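Local coordinates for protein methyl-coenzyme M reductase I beta subunit (Methanosarcina barkeri, PDB 1E6Y) that forms part of the nickel enzyme that reduces methyl-coenzyme M with coenzyme B, releasing methane and the mixed heterodisulfide in the last step of methanogenesis, at residues Ser22-Arg27 / Met228-Gln233; Ala133-Ile138 / Pro150-Ala155; Gly262-Ser267 / Thr307-Leu312. One frame throughout, in Å; residues are numbered along the deposited sequence.

Interaction 1: residues Ser22-Arg27 / Met228-Gln233; sequences SLAPTR and MFERHQ
R27 and E230 approach from opposite directions and form a salt bridge, with R27 NH2 2.9 Å from E230 OE2. The two flat groups are skewed: their planes stand 39° apart, and NH2 reaches OE2 from above the carboxylate plane. R27 NH1 adds two weak bonds, one nearly straight to E230 OE1 at 3.2 Å (173° at the hydrogen), the other bent and directed at OE2. The same OE2 accepts a hydrogen from a water at 2.7 Å, and that water also bonds T26 OG1, so the carboxylate is tied to two residues of 22-27. E230 reaches this far because its CG is anti to the backbone N (chi1 -179°) and the chain beyond is extended. A24, P25, T26 and R27 form a type I beta turn, closed by R27 N to A24 O at 2.9 Å; the turn ends at R27, whose salt bridge joins the loop before helix 29-40 to helix 228-241. Guanidinium hydrogens are also used elsewhere: NH2 bonds M21 O, and NH1 has its strongest partner in V91 O of the second subunit. A leucine in place of R27 would probably leave the E230 carboxylate without its countercharge and V91 O of that subunit without this donor.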
ATOM      1  N   SER E  22      -8.371  10.696 -37.433  1.00 11.84           N
ATOM      2  CA  SER E  22      -8.337  12.088 -37.005  1.00 12.36           C
ATOM      3  C   SER E  22      -9.001  12.259 -35.643  1.00 11.88           C
ATOM      4  O   SER E  22      -8.907  13.319 -35.030  1.00 12.05           O
ATOM      5  CB  SER E  22      -9.036  12.979 -38.036  1.00 13.04           C
ATOM      6  OG  SER E  22     -10.437  12.790 -37.998  1.00 15.78           O
ATOM      7  N   LEU E  23      -9.693  11.214 -35.193  1.00 11.75           N
ATOM      8  CA  LEU E  23     -10.369  11.214 -33.898  1.00 11.46           C
ATOM      9  C   LEU E  23      -9.482  10.685 -32.772  1.00 11.32           C
ATOM     10  O   LEU E  23      -9.878  10.709 -31.605  1.00 11.31           O
ATOM     11  CB  LEU E  23     -11.651  10.373 -33.976  1.00 12.03           C
ATOM     12  CG  LEU E  23     -12.700  10.819 -35.000  1.00 11.78           C
ATOM     13  CD1 LEU E  23     -13.871   9.846 -34.996  1.00 11.98           C
ATOM     14  CD2 LEU E  23     -13.170  12.232 -34.682  1.00 12.35           C
ATOM     15  N   ALA E  24      -8.300  10.182 -33.123  1.00 10.46           N
ATOM     16  CA  ALA E  24      -7.357   9.668 -32.132  1.00 11.06           C
ATOM     17  C   ALA E  24      -6.958  10.767 -31.155  1.00 11.01           C
ATOM     18  O   ALA E  24      -6.670  11.893 -31.564  1.00 11.46           O
ATOM     19  CB  ALA E  24      -6.124   9.115 -32.821  1.00 11.16           C
ATOM     20  N   PRO E  25      -6.932  10.455 -29.847  1.00 10.48           N
ATOM     21  CA  PRO E  25      -6.409  11.383 -28.837  1.00 10.24           C
ATOM     22  C   PRO E  25      -5.027  11.931 -29.195  1.00 10.60           C
ATOM     23  O   PRO E  25      -4.713  13.088 -28.914  1.00 10.96           O
ATOM     24  CB  PRO E  25      -6.374  10.532 -27.569  1.00 10.53           C
ATOM     25  CG  PRO E  25      -7.511   9.577 -27.760  1.00 10.05           C
ATOM     26  CD  PRO E  25      -7.458   9.224 -29.226  1.00 10.03           C
ATOM     27  N   THR E  26      -4.258  11.122 -29.917  1.00 10.77           N
ATOM     28  CA  THR E  26      -2.895  11.467 -30.303  1.00 10.92           C
ATOM     29  C   THR E  26      -2.823  12.401 -31.520  1.00 11.07           C
ATOM     30  O   THR E  26      -1.751  12.910 -31.850  1.00 11.10           O
ATOM     31  CB  THR E  26      -2.083  10.193 -30.604  1.00 11.12           C
ATOM     32  OG1 THR E  26      -2.846   9.336 -31.464  1.00 10.77           O
ATOM     33  CG2 THR E  26      -1.758   9.448 -29.311  1.00 11.30           C
ATOM     34  N   ARG E  27      -3.961  12.629 -32.176  1.00 11.68           N
ATOM     35  CA  ARG E  27      -4.007  13.492 -33.358  1.00 11.96           C
ATOM     36  C   ARG E  27      -5.028  14.610 -33.239  1.00 12.86           C
ATOM     37  O   ARG E  27      -4.890  15.653 -33.895  1.00 13.94           O
ATOM     38  CB  ARG E  27      -4.363  12.672 -34.617  1.00 11.50           C
ATOM     39  CG  ARG E  27      -3.327  11.624 -34.949  1.00 10.32           C
ATOM     40  CD  ARG E  27      -3.589  10.914 -36.290  1.00 10.37           C
ATOM     41  NE  ARG E  27      -2.732   9.732 -36.339  1.00  9.90           N
ATOM     42  CZ  ARG E  27      -3.136   8.511 -35.924  1.00 10.32           C
ATOM     43  NH1 ARG E  27      -2.274   7.516 -35.960  1.00 10.31           N
ATOM     44  NH2 ARG E  27      -4.384   8.411 -35.500  1.00 10.53           N
ATOM     45  N   MET E 228      -2.911  -2.651 -35.168  1.00 12.14           N
ATOM     46  CA  MET E 228      -4.282  -2.942 -35.584  1.00 11.79           C
ATOM     47  C   MET E 228      -5.301  -2.508 -34.528  1.00 11.50           C
ATOM     48  O   MET E 228      -6.466  -2.252 -34.843  1.00 11.45           O
ATOM     49  CB  MET E 228      -4.442  -4.440 -35.876  1.00 13.34           C
ATOM     50  CG  MET E 228      -4.516  -5.322 -34.632  1.00 14.92           C
ATOM     51  SD  MET E 228      -4.684  -7.079 -35.012  1.00 16.08           S
ATOM     52  CE  MET E 228      -2.958  -7.499 -35.298  1.00 18.16           C
ATOM     53  N   PHE E 229      -4.848  -2.376 -33.286  1.00 10.60           N
ATOM     54  CA  PHE E 229      -5.740  -2.027 -32.190  1.00 10.10           C
ATOM     55  C   PHE E 229      -6.126  -0.553 -32.195  1.00  9.72           C
ATOM     56  O   PHE E 229      -7.114  -0.170 -31.571  1.00  9.42           O
ATOM     57  CB  PHE E 229      -5.111  -2.418 -30.852  1.00 10.37           C
ATOM     58  CG  PHE E 229      -4.959  -3.904 -30.675  1.00 10.27           C
ATOM     59  CD1 PHE E 229      -3.773  -4.539 -31.025  1.00 10.17           C
ATOM     60  CD2 PHE E 229      -6.037  -4.679 -30.258  1.00 10.08           C
ATOM     61  CE1 PHE E 229      -3.663  -5.927 -30.972  1.00 10.74           C
ATOM     62  CE2 PHE E 229      -5.939  -6.069 -30.198  1.00  9.79           C
ATOM     63  CZ  PHE E 229      -4.749  -6.695 -30.556  1.00 10.48           C
ATOM     64  N   GLU E 230      -5.402   0.262 -32.962  1.00  9.46           N
ATOM     65  CA  GLU E 230      -5.796   1.658 -33.107  1.00  9.92           C
ATOM     66  C   GLU E 230      -7.104   1.788 -33.879  1.00 10.12           C
ATOM     67  O   GLU E 230      -8.037   2.430 -33.396  1.00  9.38           O
ATOM     68  CB  GLU E 230      -4.710   2.500 -33.787  1.00 11.18           C
ATOM     69  CG  GLU E 230      -5.135   3.964 -33.920  1.00 11.99           C
ATOM     70  CD  GLU E 230      -4.030   4.902 -34.362  1.00 12.76           C
ATOM     71  OE1 GLU E 230      -3.228   4.530 -35.242  1.00 14.09           O
ATOM     72  OE2 GLU E 230      -4.015   6.051 -33.873  1.00 13.81           O
ATOM     73  N   ARG E 231      -7.190   1.171 -35.061  1.00  9.53           N
ATOM     74  CA  ARG E 231      -8.468   1.163 -35.790  1.00 10.18           C
ATOM     75  C   ARG E 231      -9.582   0.599 -34.908  1.00  9.80           C
ATOM     76  O   ARG E 231     -10.680   1.126 -34.837  1.00 10.56           O
ATOM     77  CB  ARG E 231      -8.342   0.329 -37.071  1.00  9.86           C
ATOM     78  CG  ARG E 231      -9.667   0.125 -37.813  1.00 11.38           C
ATOM     79  CD  ARG E 231      -9.508  -0.787 -39.042  1.00 10.84           C
ATOM     80  NE  ARG E 231     -10.772  -0.726 -39.789  1.00 10.64           N
ATOM     81  CZ  ARG E 231     -11.698  -1.677 -39.877  1.00 11.07           C
ATOM     82  NH1 ARG E 231     -12.807  -1.421 -40.573  1.00 11.21           N
ATOM     83  NH2 ARG E 231     -11.556  -2.867 -39.303  1.00 10.91           N
ATOM     84  N   HIS E 232      -9.264  -0.481 -34.198  1.00 10.01           N
ATOM     85  CA  HIS E 232     -10.225  -1.146 -33.316  1.00 10.00           C
ATOM     86  C   HIS E 232     -10.845  -0.192 -32.291  1.00  9.80           C
ATOM     87  O   HIS E 232     -12.071  -0.112 -32.170  1.00  9.96           O
ATOM     88  CB  HIS E 232      -9.542  -2.309 -32.591  1.00  9.78           C
ATOM     89  CG  HIS E 232     -10.489  -3.195 -31.846  1.00  9.56           C
ATOM     90  ND1 HIS E 232     -10.819  -2.988 -30.521  1.00  9.53           N
ATOM     91  CD2 HIS E 232     -11.166  -4.303 -32.231  1.00  9.88           C
ATOM     92  CE1 HIS E 232     -11.654  -3.931 -30.125  1.00 10.34           C
ATOM     93  NE2 HIS E 232     -11.880  -4.743 -31.143  1.00  9.13           N
ATOM     94  N   GLN E 233     -10.004   0.569 -31.595  1.00  9.23           N
ATOM     95  CA  GLN E 233     -10.488   1.478 -30.559  1.00  8.84           C
ATOM     96  C   GLN E 233     -11.172   2.717 -31.131  1.00  9.15           C
ATOM     97  O   GLN E 233     -12.156   3.202 -30.575  1.00  9.32           O
ATOM     98  CB  GLN E 233      -9.335   1.889 -29.637  1.00  7.74           C
ATOM     99  CG  GLN E 233      -8.755   0.730 -28.827  1.00  8.64           C
ATOM    100  CD  GLN E 233      -9.824  -0.053 -28.084  1.00  9.19           C
ATOM    101  OE1 GLN E 233     -10.089  -1.211 -28.401  1.00  8.99           O
ATOM    102  NE2 GLN E 233     -10.457   0.583 -27.104  1.00  8.49           N
TER
HETATM  103  O   HOH W   1      -2.038   6.882 -32.300  1.00 13.44           O

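Interaction 2: residues Ala133-Ile138 / Pro150-Ala155; sequences AVTQTI and PIVKSA
A little more than one turn before I138 comes against V152, the carbonyl oxygen A133 O is gripped twice by T137: T137 OG1 donates to it at 2.8 Å and T137 N at 2.9 Å. The two donors come from opposite faces of the carbonyl plane, the hydroxyl 36° out of it, so this threonine spends its hydrogen inside its own helix. Between the helices no hydrogen bond forms. The I138 and V152 side chains run alongside one another with opposed directions, I138 CG2 lying 3.8 Å from V152 CG1. That branch of V152 is anti to its backbone N (chi1 172°), which carries it across to I138. This is an antiparallel helical hairpin in the N-terminal domain: the axes of the short segments approach to 9.3 Å with their directions 143° apart. The backbones come nearest at T135 and K153, whose CA atoms are 5.8 Å apart, and there T135 CG2 sits over K153 CA at 4.0 Å. With OG1 bonded to A131 O, CG2 is the branch of T135 that faces K153. The first side-chain bond of K153 points away from 133-138, yet its CG still lies 4.3 Å from T135 CG2; NZ is held by backbone atoms of another protein's chain, and its charge also makes a cation-pi contact with W157.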
ATOM      1  N   ALA E 133      -1.332  28.991  -4.345  1.00 10.64           N
ATOM      2  CA  ALA E 133      -1.762  30.344  -4.690  1.00 10.68           C
ATOM      3  C   ALA E 133      -2.846  30.842  -3.739  1.00 11.03           C
ATOM      4  O   ALA E 133      -2.761  31.960  -3.227  1.00 11.19           O
ATOM      5  CB  ALA E 133      -2.262  30.381  -6.126  1.00 10.91           C
ATOM      6  N   VAL E 134      -3.832  29.989  -3.464  1.00 10.44           N
ATOM      7  CA  VAL E 134      -4.894  30.318  -2.515  1.00 10.55           C
ATOM      8  C   VAL E 134      -4.343  30.495  -1.098  1.00 10.45           C
ATOM      9  O   VAL E 134      -4.666  31.471  -0.422  1.00 11.37           O
ATOM     10  CB  VAL E 134      -6.000  29.229  -2.516  1.00 10.69           C
ATOM     11  CG1 VAL E 134      -7.047  29.529  -1.455  1.00 10.78           C
ATOM     12  CG2 VAL E 134      -6.655  29.158  -3.883  1.00 10.44           C
ATOM     13  N   THR E 135      -3.442  29.601  -0.691  1.00 10.77           N
ATOM     14  CA  THR E 135      -2.826  29.664   0.636  1.00 10.15           C
ATOM     15  C   THR E 135      -2.043  30.967   0.831  1.00 11.03           C
ATOM     16  O   THR E 135      -2.232  31.663   1.832  1.00 11.41           O
ATOM     17  CB  THR E 135      -1.881  28.461   0.874  1.00  9.70           C
ATOM     18  OG1 THR E 135      -2.623  27.240   0.762  1.00  9.97           O
ATOM     19  CG2 THR E 135      -1.255  28.534   2.260  1.00  9.54           C
ATOM     20  N   GLN E 136      -1.200  31.310  -0.144  1.00 10.52           N
ATOM     21  CA  GLN E 136      -0.422  32.547  -0.100  1.00 11.39           C
ATOM     22  C   GLN E 136      -1.319  33.787  -0.106  1.00 12.06           C
ATOM     23  O   GLN E 136      -1.068  34.743   0.636  1.00 11.77           O
ATOM     24  CB  GLN E 136       0.547  32.608  -1.284  1.00 11.49           C
ATOM     25  CG  GLN E 136       1.364  33.897  -1.358  1.00 13.31           C
ATOM     26  CD  GLN E 136       2.420  33.992  -0.268  1.00 13.98           C
ATOM     27  OE1 GLN E 136       3.294  33.131  -0.162  1.00 13.77           O
ATOM     28  NE2 GLN E 136       2.372  35.064   0.517  1.00 15.20           N
ATOM     29  N   THR E 137      -2.374  33.750  -0.918  1.00 11.86           N
ATOM     30  CA  THR E 137      -3.300  34.875  -1.037  1.00 12.72           C
ATOM     31  C   THR E 137      -4.027  35.159   0.275  1.00 12.81           C
ATOM     32  O   THR E 137      -4.137  36.316   0.688  1.00 13.18           O
ATOM     33  CB  THR E 137      -4.337  34.624  -2.159  1.00 12.80           C
ATOM     34  OG1 THR E 137      -3.666  34.551  -3.422  1.00 12.44           O
ATOM     35  CG2 THR E 137      -5.373  35.751  -2.206  1.00 13.44           C
ATOM     36  N   ILE E 138      -4.473  34.103   0.952  1.00 12.76           N
ATOM     37  CA  ILE E 138      -5.168  34.251   2.229  1.00 12.91           C
ATOM     38  C   ILE E 138      -4.214  34.727   3.324  1.00 13.24           C
ATOM     39  O   ILE E 138      -4.556  35.607   4.118  1.00 13.11           O
ATOM     40  CB  ILE E 138      -5.836  32.922   2.659  1.00 13.08           C
ATOM     41  CG1 ILE E 138      -6.953  32.564   1.676  1.00 12.88           C
ATOM     42  CG2 ILE E 138      -6.396  33.041   4.073  1.00 13.00           C
ATOM     43  CD1 ILE E 138      -7.644  31.253   1.979  1.00 12.46           C
ATOM     44  N   PRO E 150      -0.027  27.364   9.887  1.00 12.29           N
ATOM     45  CA  PRO E 150      -0.418  25.960   9.695  1.00 12.12           C
ATOM     46  C   PRO E 150      -1.923  25.768   9.544  1.00 12.41           C
ATOM     47  O   PRO E 150      -2.373  24.878   8.818  1.00 12.44           O
ATOM     48  CB  PRO E 150       0.108  25.271  10.953  1.00 12.20           C
ATOM     49  CG  PRO E 150       1.259  26.108  11.368  1.00 12.52           C
ATOM     50  CD  PRO E 150       0.810  27.515  11.093  1.00 11.71           C
ATOM     51  N   ILE E 151      -2.694  26.603  10.239  1.00 11.93           N
ATOM     52  CA  ILE E 151      -4.153  26.541  10.204  1.00 11.73           C
ATOM     53  C   ILE E 151      -4.691  27.011   8.849  1.00 11.16           C
ATOM     54  O   ILE E 151      -5.578  26.377   8.274  1.00 11.10           O
ATOM     55  CB  ILE E 151      -4.776  27.404  11.339  1.00 12.65           C
ATOM     56  CG1 ILE E 151      -4.304  26.900  12.708  1.00 12.98           C
ATOM     57  CG2 ILE E 151      -6.298  27.370  11.260  1.00 12.52           C
ATOM     58  CD1 ILE E 151      -4.711  25.471  13.025  1.00 13.99           C
ATOM     59  N   VAL E 152      -4.128  28.097   8.324  1.00 10.49           N
ATOM     60  CA  VAL E 152      -4.509  28.585   7.000  1.00 11.16           C
ATOM     61  C   VAL E 152      -4.145  27.555   5.930  1.00 11.22           C
ATOM     62  O   VAL E 152      -4.962  27.224   5.068  1.00 11.59           O
ATOM     63  CB  VAL E 152      -3.815  29.930   6.672  1.00 11.48           C
ATOM     64  CG1 VAL E 152      -4.077  30.320   5.221  1.00 12.02           C
ATOM     65  CG2 VAL E 152      -4.325  31.016   7.603  1.00 12.66           C
ATOM     66  N   LYS E 153      -2.952  26.982   6.055  1.00 11.42           N
ATOM     67  CA  LYS E 153      -2.453  26.015   5.085  1.00 11.08           C
ATOM     68  C   LYS E 153      -3.355  24.788   5.004  1.00 11.07           C
ATOM     69  O   LYS E 153      -3.754  24.381   3.915  1.00 10.95           O
ATOM     70  CB  LYS E 153      -1.029  25.592   5.454  1.00 11.34           C
ATOM     71  CG  LYS E 153      -0.283  24.886   4.337  1.00 12.20           C
ATOM     72  CD  LYS E 153      -0.414  23.383   4.451  1.00 11.86           C
ATOM     73  CE  LYS E 153       0.362  22.682   3.358  1.00 11.47           C
ATOM     74  NZ  LYS E 153       0.313  21.208   3.530  1.00 12.08           N
ATOM     75  N   SER E 154      -3.717  24.238   6.160  1.00 11.56           N
ATOM     76  CA  SER E 154      -4.526  23.025   6.206  1.00 11.68           C
ATOM     77  C   SER E 154      -6.002  23.252   5.908  1.00 11.47           C
ATOM     78  O   SER E 154      -6.710  22.312   5.547  1.00 11.76           O
ATOM     79  CB  SER E 154      -4.380  22.336   7.559  1.00 12.68           C
ATOM     80  OG  SER E 154      -3.221  21.525   7.565  1.00 15.84           O
ATOM     81  N   ALA E 155      -6.468  24.491   6.058  1.00  9.98           N
ATOM     82  CA  ALA E 155      -7.815  24.843   5.615  1.00 10.44           C
ATOM     83  C   ALA E 155      -7.929  24.594   4.113  1.00 10.00           C
ATOM     84  O   ALA E 155      -8.974  24.165   3.624  1.00 10.33           O
ATOM     85  CB  ALA E 155      -8.118  26.303   5.932  1.00 10.21           C
TER

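Interaction 3: residues Gly262-Ser267 / Thr307-Leu312; sequences GTVIES and TLAATL
V264 and A310 mark the closest backbone approach of two helical segments, their CA atoms 5.9 Å apart. Both are helical, although the bonds to G262 O are weak; S267 N reaches T263 O at 3.1 Å, and L312 N reaches L308 O at 2.9 Å. No hydrogen bond passes from one segment to the other, so the contact here is van der Waals packing of methyl groups against side chains and backbone. V264 is the residue that projects. Its CG1 lies anti to the backbone N (chi1 171°), a rotamer that sets this methyl against two consecutive alanines, 4.1 Å from A309 CB and equally far from A310 CB. CG1 also comes within 3.9 Å of A310 N, while the other branch, CG2, rests 4.0 Å from A310 CA. One methyl thus spans the two alanine side chains and the second leans on the backbone, and the small alanine side chains probably allow the branched valine to come this near. Helices 261-274 and 296-318, linked in sequence through the antiparallel strands 278-283 and 289-293, belong to the helical bundle of the C-terminal domain. Neighbouring helices border the contact. Helix 247-255 touches both partners, with N255 against V264 and I251 against A309, whereas F331 of helix 323-339 meets I265 and T307. The polar groups nearby are satisfied within the helices or by neighbours. T311 OG1 donates to T307 O at 2.9 Å, and because T311 N reaches the same oxygen from the opposite face of its plane, that carbonyl is doubly held. T307 OG1 bonds A303 O and N332 ND2, and S267 OG is paired with E254 and N255.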
ATOM      1  N   GLY E 262     -34.042  -6.126 -25.445  1.00 11.55           N
ATOM      2  CA  GLY E 262     -34.250  -7.116 -26.489  1.00 12.15           C
ATOM      3  C   GLY E 262     -34.499  -6.552 -27.877  1.00 12.22           C
ATOM      4  O   GLY E 262     -33.964  -7.066 -28.857  1.00 12.92           O
ATOM      5  N   THR E 263     -35.312  -5.502 -27.973  1.00 12.79           N
ATOM      6  CA  THR E 263     -35.630  -4.915 -29.276  1.00 13.13           C
ATOM      7  C   THR E 263     -34.466  -4.101 -29.841  1.00 12.98           C
ATOM      8  O   THR E 263     -34.320  -3.983 -31.059  1.00 13.20           O
ATOM      9  CB  THR E 263     -36.892  -4.022 -29.219  1.00 13.72           C
ATOM     10  OG1 THR E 263     -36.688  -2.949 -28.292  1.00 14.66           O
ATOM     11  CG2 THR E 263     -38.105  -4.842 -28.791  1.00 14.22           C
ATOM     12  N   VAL E 264     -33.608  -3.588 -28.961  1.00 12.77           N
ATOM     13  CA  VAL E 264     -32.386  -2.914 -29.391  1.00 12.76           C
ATOM     14  C   VAL E 264     -31.470  -3.908 -30.106  1.00 13.04           C
ATOM     15  O   VAL E 264     -30.834  -3.571 -31.104  1.00 13.21           O
ATOM     16  CB  VAL E 264     -31.637  -2.281 -28.187  1.00 12.53           C
ATOM     17  CG1 VAL E 264     -30.265  -1.773 -28.620  1.00 12.23           C
ATOM     18  CG2 VAL E 264     -32.455  -1.137 -27.613  1.00 12.20           C
ATOM     19  N   ILE E 265     -31.479  -5.154 -29.644  1.00 14.09           N
ATOM     20  CA  ILE E 265     -30.715  -6.217 -30.285  1.00 14.68           C
ATOM     21  C   ILE E 265     -31.215  -6.480 -31.707  1.00 14.66           C
ATOM     22  O   ILE E 265     -30.416  -6.623 -32.630  1.00 14.52           O
ATOM     23  CB  ILE E 265     -30.762  -7.516 -29.438  1.00 15.93           C
ATOM     24  CG1 ILE E 265     -29.853  -7.349 -28.219  1.00 16.44           C
ATOM     25  CG2 ILE E 265     -30.305  -8.721 -30.258  1.00 16.29           C
ATOM     26  CD1 ILE E 265     -30.173  -8.263 -27.078  1.00 18.09           C
ATOM     27  N   GLU E 266     -32.531  -6.424 -31.898  1.00 15.00           N
ATOM     28  CA  GLU E 266     -33.118  -6.573 -33.227  1.00 15.41           C
ATOM     29  C   GLU E 266     -32.635  -5.465 -34.165  1.00 14.73           C
ATOM     30  O   GLU E 266     -32.216  -5.736 -35.291  1.00 14.24           O
ATOM     31  CB  GLU E 266     -34.645  -6.547 -33.135  1.00 16.89           C
ATOM     32  CG  GLU E 266     -35.355  -6.968 -34.413  1.00 20.27           C
ATOM     33  CD  GLU E 266     -36.864  -6.791 -34.337  1.00 22.58           C
ATOM     34  OE1 GLU E 266     -37.409  -6.693 -33.213  1.00 24.82           O
ATOM     35  OE2 GLU E 266     -37.508  -6.733 -35.406  1.00 23.99           O
ATOM     36  N   SER E 267     -32.619  -4.234 -33.656  1.00 14.57           N
ATOM     37  CA  SER E 267     -32.104  -3.083 -34.394  1.00 14.08           C
ATOM     38  C   SER E 267     -30.638  -3.263 -34.772  1.00 13.50           C
ATOM     39  O   SER E 267     -30.246  -2.982 -35.906  1.00 13.68           O
ATOM     40  CB  SER E 267     -32.249  -1.811 -33.558  1.00 14.10           C
ATOM     41  OG  SER E 267     -33.609  -1.476 -33.374  1.00 14.31           O
ATOM     42  N   THR E 307     -24.734  -1.559 -27.019  1.00  9.10           N
ATOM     43  CA  THR E 307     -24.599  -1.549 -25.565  1.00  9.31           C
ATOM     44  C   THR E 307     -25.029  -0.200 -24.982  1.00  9.21           C
ATOM     45  O   THR E 307     -25.773  -0.148 -23.999  1.00  8.77           O
ATOM     46  CB  THR E 307     -23.136  -1.849 -25.144  1.00 10.22           C
ATOM     47  OG1 THR E 307     -22.756  -3.146 -25.623  1.00 10.04           O
ATOM     48  CG2 THR E 307     -22.990  -1.812 -23.628  1.00 10.08           C
ATOM     49  N   LEU E 308     -24.579   0.887 -25.604  1.00  9.24           N
ATOM     50  CA  LEU E 308     -24.946   2.225 -25.151  1.00  9.06           C
ATOM     51  C   LEU E 308     -26.395   2.561 -25.506  1.00  9.41           C
ATOM     52  O   LEU E 308     -27.116   3.146 -24.696  1.00  9.08           O
ATOM     53  CB  LEU E 308     -24.003   3.272 -25.749  1.00  9.63           C
ATOM     54  CG  LEU E 308     -24.254   4.732 -25.350  1.00  9.65           C
ATOM     55  CD1 LEU E 308     -24.251   4.883 -23.835  1.00  9.88           C
ATOM     56  CD2 LEU E 308     -23.187   5.613 -25.977  1.00 10.13           C
ATOM     57  N   ALA E 309     -26.829   2.157 -26.696  1.00  9.65           N
ATOM     58  CA  ALA E 309     -28.211   2.376 -27.118  1.00  9.84           C
ATOM     59  C   ALA E 309     -29.185   1.689 -26.164  1.00  9.90           C
ATOM     60  O   ALA E 309     -30.151   2.301 -25.700  1.00  9.81           O
ATOM     61  CB  ALA E 309     -28.413   1.868 -28.540  1.00 10.24           C
ATOM     62  N   ALA E 310     -28.861   0.452 -25.791  1.00 10.19           N
ATOM     63  CA  ALA E 310     -29.667  -0.309 -24.841  1.00  9.52           C
ATOM     64  C   ALA E 310     -29.686   0.363 -23.472  1.00  9.66           C
ATOM     65  O   ALA E 310     -30.709   0.359 -22.795  1.00  9.60           O
ATOM     66  CB  ALA E 310     -29.137  -1.733 -24.722  1.00 10.02           C
ATOM     67  N   THR E 311     -28.555   0.946 -23.074  1.00  9.05           N
ATOM     68  CA  THR E 311     -28.467   1.687 -21.814  1.00  9.01           C
ATOM     69  C   THR E 311     -29.393   2.900 -21.839  1.00  8.85           C
ATOM     70  O   THR E 311     -30.170   3.120 -20.907  1.00  9.21           O
ATOM     71  CB  THR E 311     -27.020   2.166 -21.536  1.00  9.02           C
ATOM     72  OG1 THR E 311     -26.165   1.032 -21.344  1.00  9.32           O
ATOM     73  CG2 THR E 311     -26.974   3.040 -20.289  1.00  9.36           C
ATOM     74  N   LEU E 312     -29.330   3.667 -22.922  1.00  8.90           N
ATOM     75  CA  LEU E 312     -30.164   4.852 -23.067  1.00  9.80           C
ATOM     76  C   LEU E 312     -31.653   4.500 -23.072  1.00 10.08           C
ATOM     77  O   LEU E 312     -32.459   5.197 -22.458  1.00  9.94           O
ATOM     78  CB  LEU E 312     -29.786   5.610 -24.346  1.00 11.30           C
ATOM     79  CG  LEU E 312     -28.404   6.273 -24.323  1.00 12.79           C
ATOM     80  CD1 LEU E 312     -28.112   6.924 -25.664  1.00 14.14           C
ATOM     81  CD2 LEU E 312     -28.350   7.305 -23.214  1.00 15.36           C
TER

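Interactions 2 and 3 are buried helix-to-helix contacts made by methyl groups, one in the N-terminal and the other in the C-terminal family region, with centres about 51 Å apart on opposite sides of the chain's centre. Interaction 1 differs in place and chemistry: partly buried, it couples these two regions through ionic and water-mediated bonds beside a second subunit. Its segments enclose interaction 2 along the sequence, yet the centres lie about 43 Å apart. Interaction 3 follows later in the chain, with nearest atoms about 12 Å from interaction 1. No helix is shared between the three, although R231 and H232 of 228-233 touch the start of helix 296-318, which carries 307-312.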